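75aa long hypothetical regulatory protein AsnC (Pyrococcus horikoshii, PDB 2CVI) is of unknown function but resembles the ligand-binding domain of Lrp/AsnC transcription regulators, and probably senses a small molecule as part of a self-associating assembly. Local coordinates at residues I6-A11 and Q67-M72; E20-M25 and E58-M63. All coordinates share one frame; numbering follows the deposited sequence.

Interaction 1 of 2, residues I6-A11 and Q67-M72; sequences ILMVTA and QMTSTM
L7 and S70 trade backbone bonds in both directions, making a hydrogen-bonded antiparallel pair in the ferredoxin-like beta-alpha-beta-beta-alpha-beta fold of the Lrp/AsnC ligand-binding domain, where strand 2-10 runs beside strand 66-77, an outermost strand of this chain's sheet. The bond from L7 N to S70 O measures 2.9 Å and is nearly straight, and S70 N answers to L7 O. Two residues along, V9 N donates to M68 O over 2.8 Å. The ladder then breaks its rhythm in a classic beta bulge: Q67 and M68 both face V9, whose O takes a 2.9 Å bond from Q67 N and a weaker, longer one from M68 N. The non-hydrogen-bonded pairs, I6 with T71 and M8 with T69, send their side chains to the helix-covered face. In I6, CG2 stands anti to the backbone N and CG1 beside it (chi1 -57°), which sets both gamma carbons against OG1 of T71, while CG2 also lies 3.7 Å from CB of T69. Beta-branched threonines suit this extended chain: T69 turns CB and its methyl to I6 and M8, whereas T71 lays OG1 against I6. Helix 49-59 covers this face, F55 and I56 resting on I6. Cutting I6 back to alanine is likely to open a gap between T71, T69 CB and the F55 and I56 side of that helix, leaving T71 OG1 without the gamma carbons that flank it. On the other face L7 CD2 meets CG of M72, the two side chains crossing at about a right angle, and M72 also packs on V34 of the second subunit. Near the bulge the bent chain of M68 (chi2 -89°) brings its CE alongside V9 CG2, 3.8 Å away, while M68 CB rests against V9 CB.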
# COMPACT_ATOMS: atom_id res chain seq x y z
N ILE A 6 3.06 2.34 5.88
CA ILE A 6 4.00 3.47 5.87
C ILE A 6 4.62 3.52 4.46
O ILE A 6 5.24 2.53 4.04
CB ILE A 6 5.12 3.28 6.91
CG1 ILE A 6 4.57 3.09 8.33
CG2 ILE A 6 6.00 4.58 6.89
CD1 ILE A 6 5.67 2.72 9.34
N LEU A 7 4.43 4.62 3.75
CA LEU A 7 4.96 4.80 2.39
C LEU A 7 6.27 5.54 2.56
O LEU A 7 6.30 6.57 3.23
CB LEU A 7 3.97 5.59 1.51
CG LEU A 7 2.63 5.00 1.04
CD1 LEU A 7 2.85 3.92 0.02
CD2 LEU A 7 1.78 4.53 2.21
N MET A 8 7.34 5.04 1.95
CA MET A 8 8.66 5.61 2.14
C MET A 8 9.41 6.02 0.90
O MET A 8 9.31 5.36 -0.14
CB MET A 8 9.55 4.60 2.88
CG MET A 8 8.89 3.97 4.14
SD MET A 8 10.09 2.88 4.93
CE MET A 8 9.14 2.39 6.44
N VAL A 9 10.17 7.11 1.04
CA VAL A 9 11.08 7.62 -0.01
C VAL A 9 12.44 7.22 0.54
O VAL A 9 12.76 7.46 1.70
CB VAL A 9 11.00 9.14 -0.16
CG1 VAL A 9 12.11 9.61 -1.13
CG2 VAL A 9 9.65 9.55 -0.64
N THR A 10 13.25 6.55 -0.25
CA THR A 10 14.56 6.16 0.24
C THR A 10 15.63 6.61 -0.73
O THR A 10 15.35 6.89 -1.89
CB THR A 10 14.70 4.63 0.38
OG1 THR A 10 14.67 4.03 -0.92
CG2 THR A 10 13.58 4.02 1.19
N ALA A 11 16.85 6.69 -0.23
CA ALA A 11 18.01 7.00 -1.08
C ALA A 11 18.10 5.82 -2.06
O ALA A 11 17.80 4.68 -1.72
CB ALA A 11 19.25 7.05 -0.22
N GLN A 67 14.35 8.71 3.72
CA GLN A 67 14.28 10.18 3.68
C GLN A 67 12.94 10.81 3.97
O GLN A 67 12.87 11.97 4.44
CB GLN A 67 14.80 10.67 2.29
CG GLN A 67 16.18 10.18 1.97
CD GLN A 67 16.60 10.52 0.55
OE1 GLN A 67 15.76 10.73 -0.32
NE2 GLN A 67 17.90 10.54 0.31
N MET A 68 11.85 10.08 3.70
CA MET A 68 10.53 10.63 3.92
C MET A 68 9.55 9.50 4.12
O MET A 68 9.69 8.44 3.51
CB MET A 68 10.10 11.49 2.71
CG MET A 68 8.80 12.29 2.90
SD MET A 68 7.30 11.39 2.41
CE MET A 68 7.06 11.99 0.68
N THR A 69 8.63 9.68 5.05
CA THR A 69 7.55 8.71 5.22
C THR A 69 6.22 9.44 5.32
O THR A 69 6.15 10.60 5.79
CB THR A 69 7.69 7.81 6.48
OG1 THR A 69 7.50 8.59 7.68
CG2 THR A 69 9.06 7.11 6.53
N SER A 70 5.18 8.76 4.82
CA SER A 70 3.79 9.22 4.92
C SER A 70 3.03 7.97 5.37
O SER A 70 3.04 6.95 4.67
CB SER A 70 3.23 9.72 3.59
OG SER A 70 1.90 10.22 3.75
N THR A 71 2.35 8.05 6.50
CA THR A 71 1.67 6.87 7.05
C THR A 71 0.14 6.94 6.93
O THR A 71 -0.46 7.99 7.20
CB THR A 71 2.08 6.70 8.49
OG1 THR A 71 3.50 6.54 8.56
CG2 THR A 71 1.43 5.45 9.14
N MET A 72 -0.46 5.84 6.50
CA MET A 72 -1.93 5.75 6.32
C MET A 72 -2.46 4.80 7.41
O MET A 72 -2.12 3.62 7.37
CB MET A 72 -2.25 5.13 4.95
CG MET A 72 -1.56 5.75 3.73
SD MET A 72 -2.15 7.39 3.36
CE MET A 72 -0.65 8.04 2.52

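Interaction 2 of 2, residues E20-M25 and E58-M63; sequences EKLLAM and EKIRKM. With K (potassium ion), chain C.
The potassium ion is gripped by backbone carbonyls near the C-terminal part of helix 15-23, L23 O at 2.6 Å and M25 O at 2.7 Å, with V28 O supplying a further oxygen. A water lies farther from the ion and also donates to A24 O. Carbonyls suit a large, weakly polarising cation, and binding them probably steadies the turn from which M25 reaches toward the 58-63 segment at the end of helix 49-59. The M25 chain is extended beyond CG (chi2 172°), which carries its CE to within 3.5 Å of CE of M63; the two methyls meet tip to tip, closer than ordinary van der Waals contact. M63 bends at chi3 (-75°), and the same CE lies 3.7 Å from CD2 of L22. That leucine methyl also touches CD1 of I60, the two side chains crossing at about a right angle. Unbranched methionines can thread between the helices, whereas L22 and I60 offer branched carbons that fill the layer above the sheet. At the outer side K59 slides past M25 in the opposite direction, K59 CE lying 3.6 Å from M25 SD and the ammonium end running along the M25 side chain. K21 lends its CB to SD of M63. Across the pair of segments the contact is therefore largely apolar, van der Waals in kind: K21 spends its charge on a salt bridge with E17, K59 more loosely in a long, weak ion pair with E27, and because main-chain oxygens of L23, M25 and V28 bind the ion, the M25 side chain can turn to the helix contact.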
# COMPACT_ATOMS: atom_id res chain seq x y z
N GLU A 20 15.18 -5.40 4.33
CA GLU A 20 15.52 -6.49 5.22
C GLU A 20 15.64 -6.07 6.66
O GLU A 20 15.25 -6.81 7.57
CB GLU A 20 16.76 -7.21 4.73
CG GLU A 20 16.45 -7.99 3.45
CD GLU A 20 15.11 -8.74 3.51
OE1 GLU A 20 14.15 -8.32 2.81
OE2 GLU A 20 15.01 -9.75 4.27
N LYS A 21 16.15 -4.86 6.91
CA LYS A 21 16.21 -4.41 8.29
C LYS A 21 14.80 -4.17 8.80
O LYS A 21 14.51 -4.42 9.97
CB LYS A 21 16.99 -3.10 8.44
CG LYS A 21 18.50 -3.25 8.34
CD LYS A 21 19.15 -1.86 8.55
CE LYS A 21 20.68 -1.95 8.62
NZ LYS A 21 21.38 -2.25 7.35
N LEU A 22 13.93 -3.68 7.92
CA LEU A 22 12.55 -3.43 8.32
C LEU A 22 11.81 -4.72 8.61
O LEU A 22 11.17 -4.84 9.62
CB LEU A 22 11.78 -2.64 7.23
CG LEU A 22 12.17 -1.17 7.06
CD1 LEU A 22 11.54 -0.65 5.79
CD2 LEU A 22 11.72 -0.37 8.27
N LEU A 23 11.92 -5.69 7.70
CA LEU A 23 11.22 -6.94 7.89
C LEU A 23 11.63 -7.67 9.16
O LEU A 23 10.86 -8.44 9.72
CB LEU A 23 11.44 -7.85 6.68
CG LEU A 23 10.40 -7.57 5.60
CD1 LEU A 23 10.82 -8.29 4.30
CD2 LEU A 23 9.00 -7.98 6.11
N ALA A 24 12.85 -7.41 9.63
CA ALA A 24 13.33 -8.08 10.85
C ALA A 24 12.70 -7.48 12.09
O ALA A 24 12.76 -8.06 13.17
CB ALA A 24 14.85 -7.99 10.93
N MET A 25 12.07 -6.32 11.93
CA MET A 25 11.45 -5.68 13.10
C MET A 25 10.11 -6.30 13.41
O MET A 25 9.29 -6.56 12.53
CB MET A 25 11.27 -4.17 12.87
CG MET A 25 12.56 -3.42 12.66
SD MET A 25 12.33 -1.72 12.17
CE MET A 25 14.07 -1.20 11.99
N GLU A 58 10.93 7.66 15.79
CA GLU A 58 12.18 7.20 16.38
C GLU A 58 12.85 6.04 15.67
O GLU A 58 14.00 6.17 15.26
CB GLU A 58 11.99 6.79 17.83
CG GLU A 58 11.30 7.83 18.69
CD GLU A 58 11.14 7.36 20.14
OE1 GLU A 58 10.19 7.77 20.84
OE2 GLU A 58 11.99 6.57 20.60
N LYS A 59 12.15 4.92 15.53
CA LYS A 59 12.78 3.76 14.90
C LYS A 59 13.21 4.01 13.47
O LYS A 59 14.30 3.61 13.08
CB LYS A 59 11.83 2.56 14.96
CG LYS A 59 12.54 1.23 14.75
CD LYS A 59 11.92 0.17 15.66
CE LYS A 59 12.69 -1.12 15.69
NZ LYS A 59 11.90 -2.18 16.42
N ILE A 60 12.38 4.66 12.67
CA ILE A 60 12.75 4.92 11.28
C ILE A 60 13.97 5.83 11.19
O ILE A 60 14.76 5.70 10.25
CB ILE A 60 11.57 5.52 10.48
CG1 ILE A 60 10.47 4.45 10.35
CG2 ILE A 60 12.04 5.97 9.08
CD1 ILE A 60 10.93 3.12 9.79
N ARG A 61 14.16 6.74 12.16
CA ARG A 61 15.34 7.59 12.12
C ARG A 61 16.66 6.86 12.37
O ARG A 61 17.74 7.45 12.22
CB ARG A 61 15.16 8.78 13.10
CG ARG A 61 14.40 9.91 12.45
CD ARG A 61 14.42 11.16 13.34
NE ARG A 61 13.92 12.34 12.65
CZ ARG A 61 12.64 12.71 12.65
NH1 ARG A 61 11.75 11.96 13.32
NH2 ARG A 61 12.25 13.83 12.02
N LYS A 62 16.60 5.58 12.74
CA LYS A 62 17.84 4.79 12.92
C LYS A 62 18.37 4.41 11.54
O LYS A 62 19.51 3.95 11.43
CB LYS A 62 17.57 3.50 13.74
CG LYS A 62 17.10 3.77 15.17
CD LYS A 62 16.86 2.49 15.98
CE LYS A 62 18.15 1.73 16.17
NZ LYS A 62 19.24 2.66 16.58
N MET A 63 17.55 4.60 10.50
CA MET A 63 17.94 4.28 9.13
C MET A 63 17.89 5.56 8.30
O MET A 63 16.88 5.86 7.67
CB MET A 63 16.99 3.22 8.54
CG MET A 63 17.10 1.90 9.27
SD MET A 63 15.75 0.76 8.90
CE MET A 63 14.49 1.56 9.88
K K C . 8.68 -8.80 11.11
O HOH W 1 10.36 -9.76 13.74

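Strand 2-10 leaves the N terminus and enters helix 15-23, whose end gives the first half of interaction 2. The chain then passes through strands 28-33 and 40-46 and helix 49-59, and E58-M63 returns to the first helix, closing a loop with 32 residues between its segments. Strand 66-77 follows and pairs with the first strand, so interaction 1 closes the wider loop and encloses interaction 2. One joins a central strand to an outermost strand of this chain's sheet; the other joins the two helices lying over that sheet. The layers meet directly: M8 touches L22 and I60, and T69 packs against I60, making one continuous core.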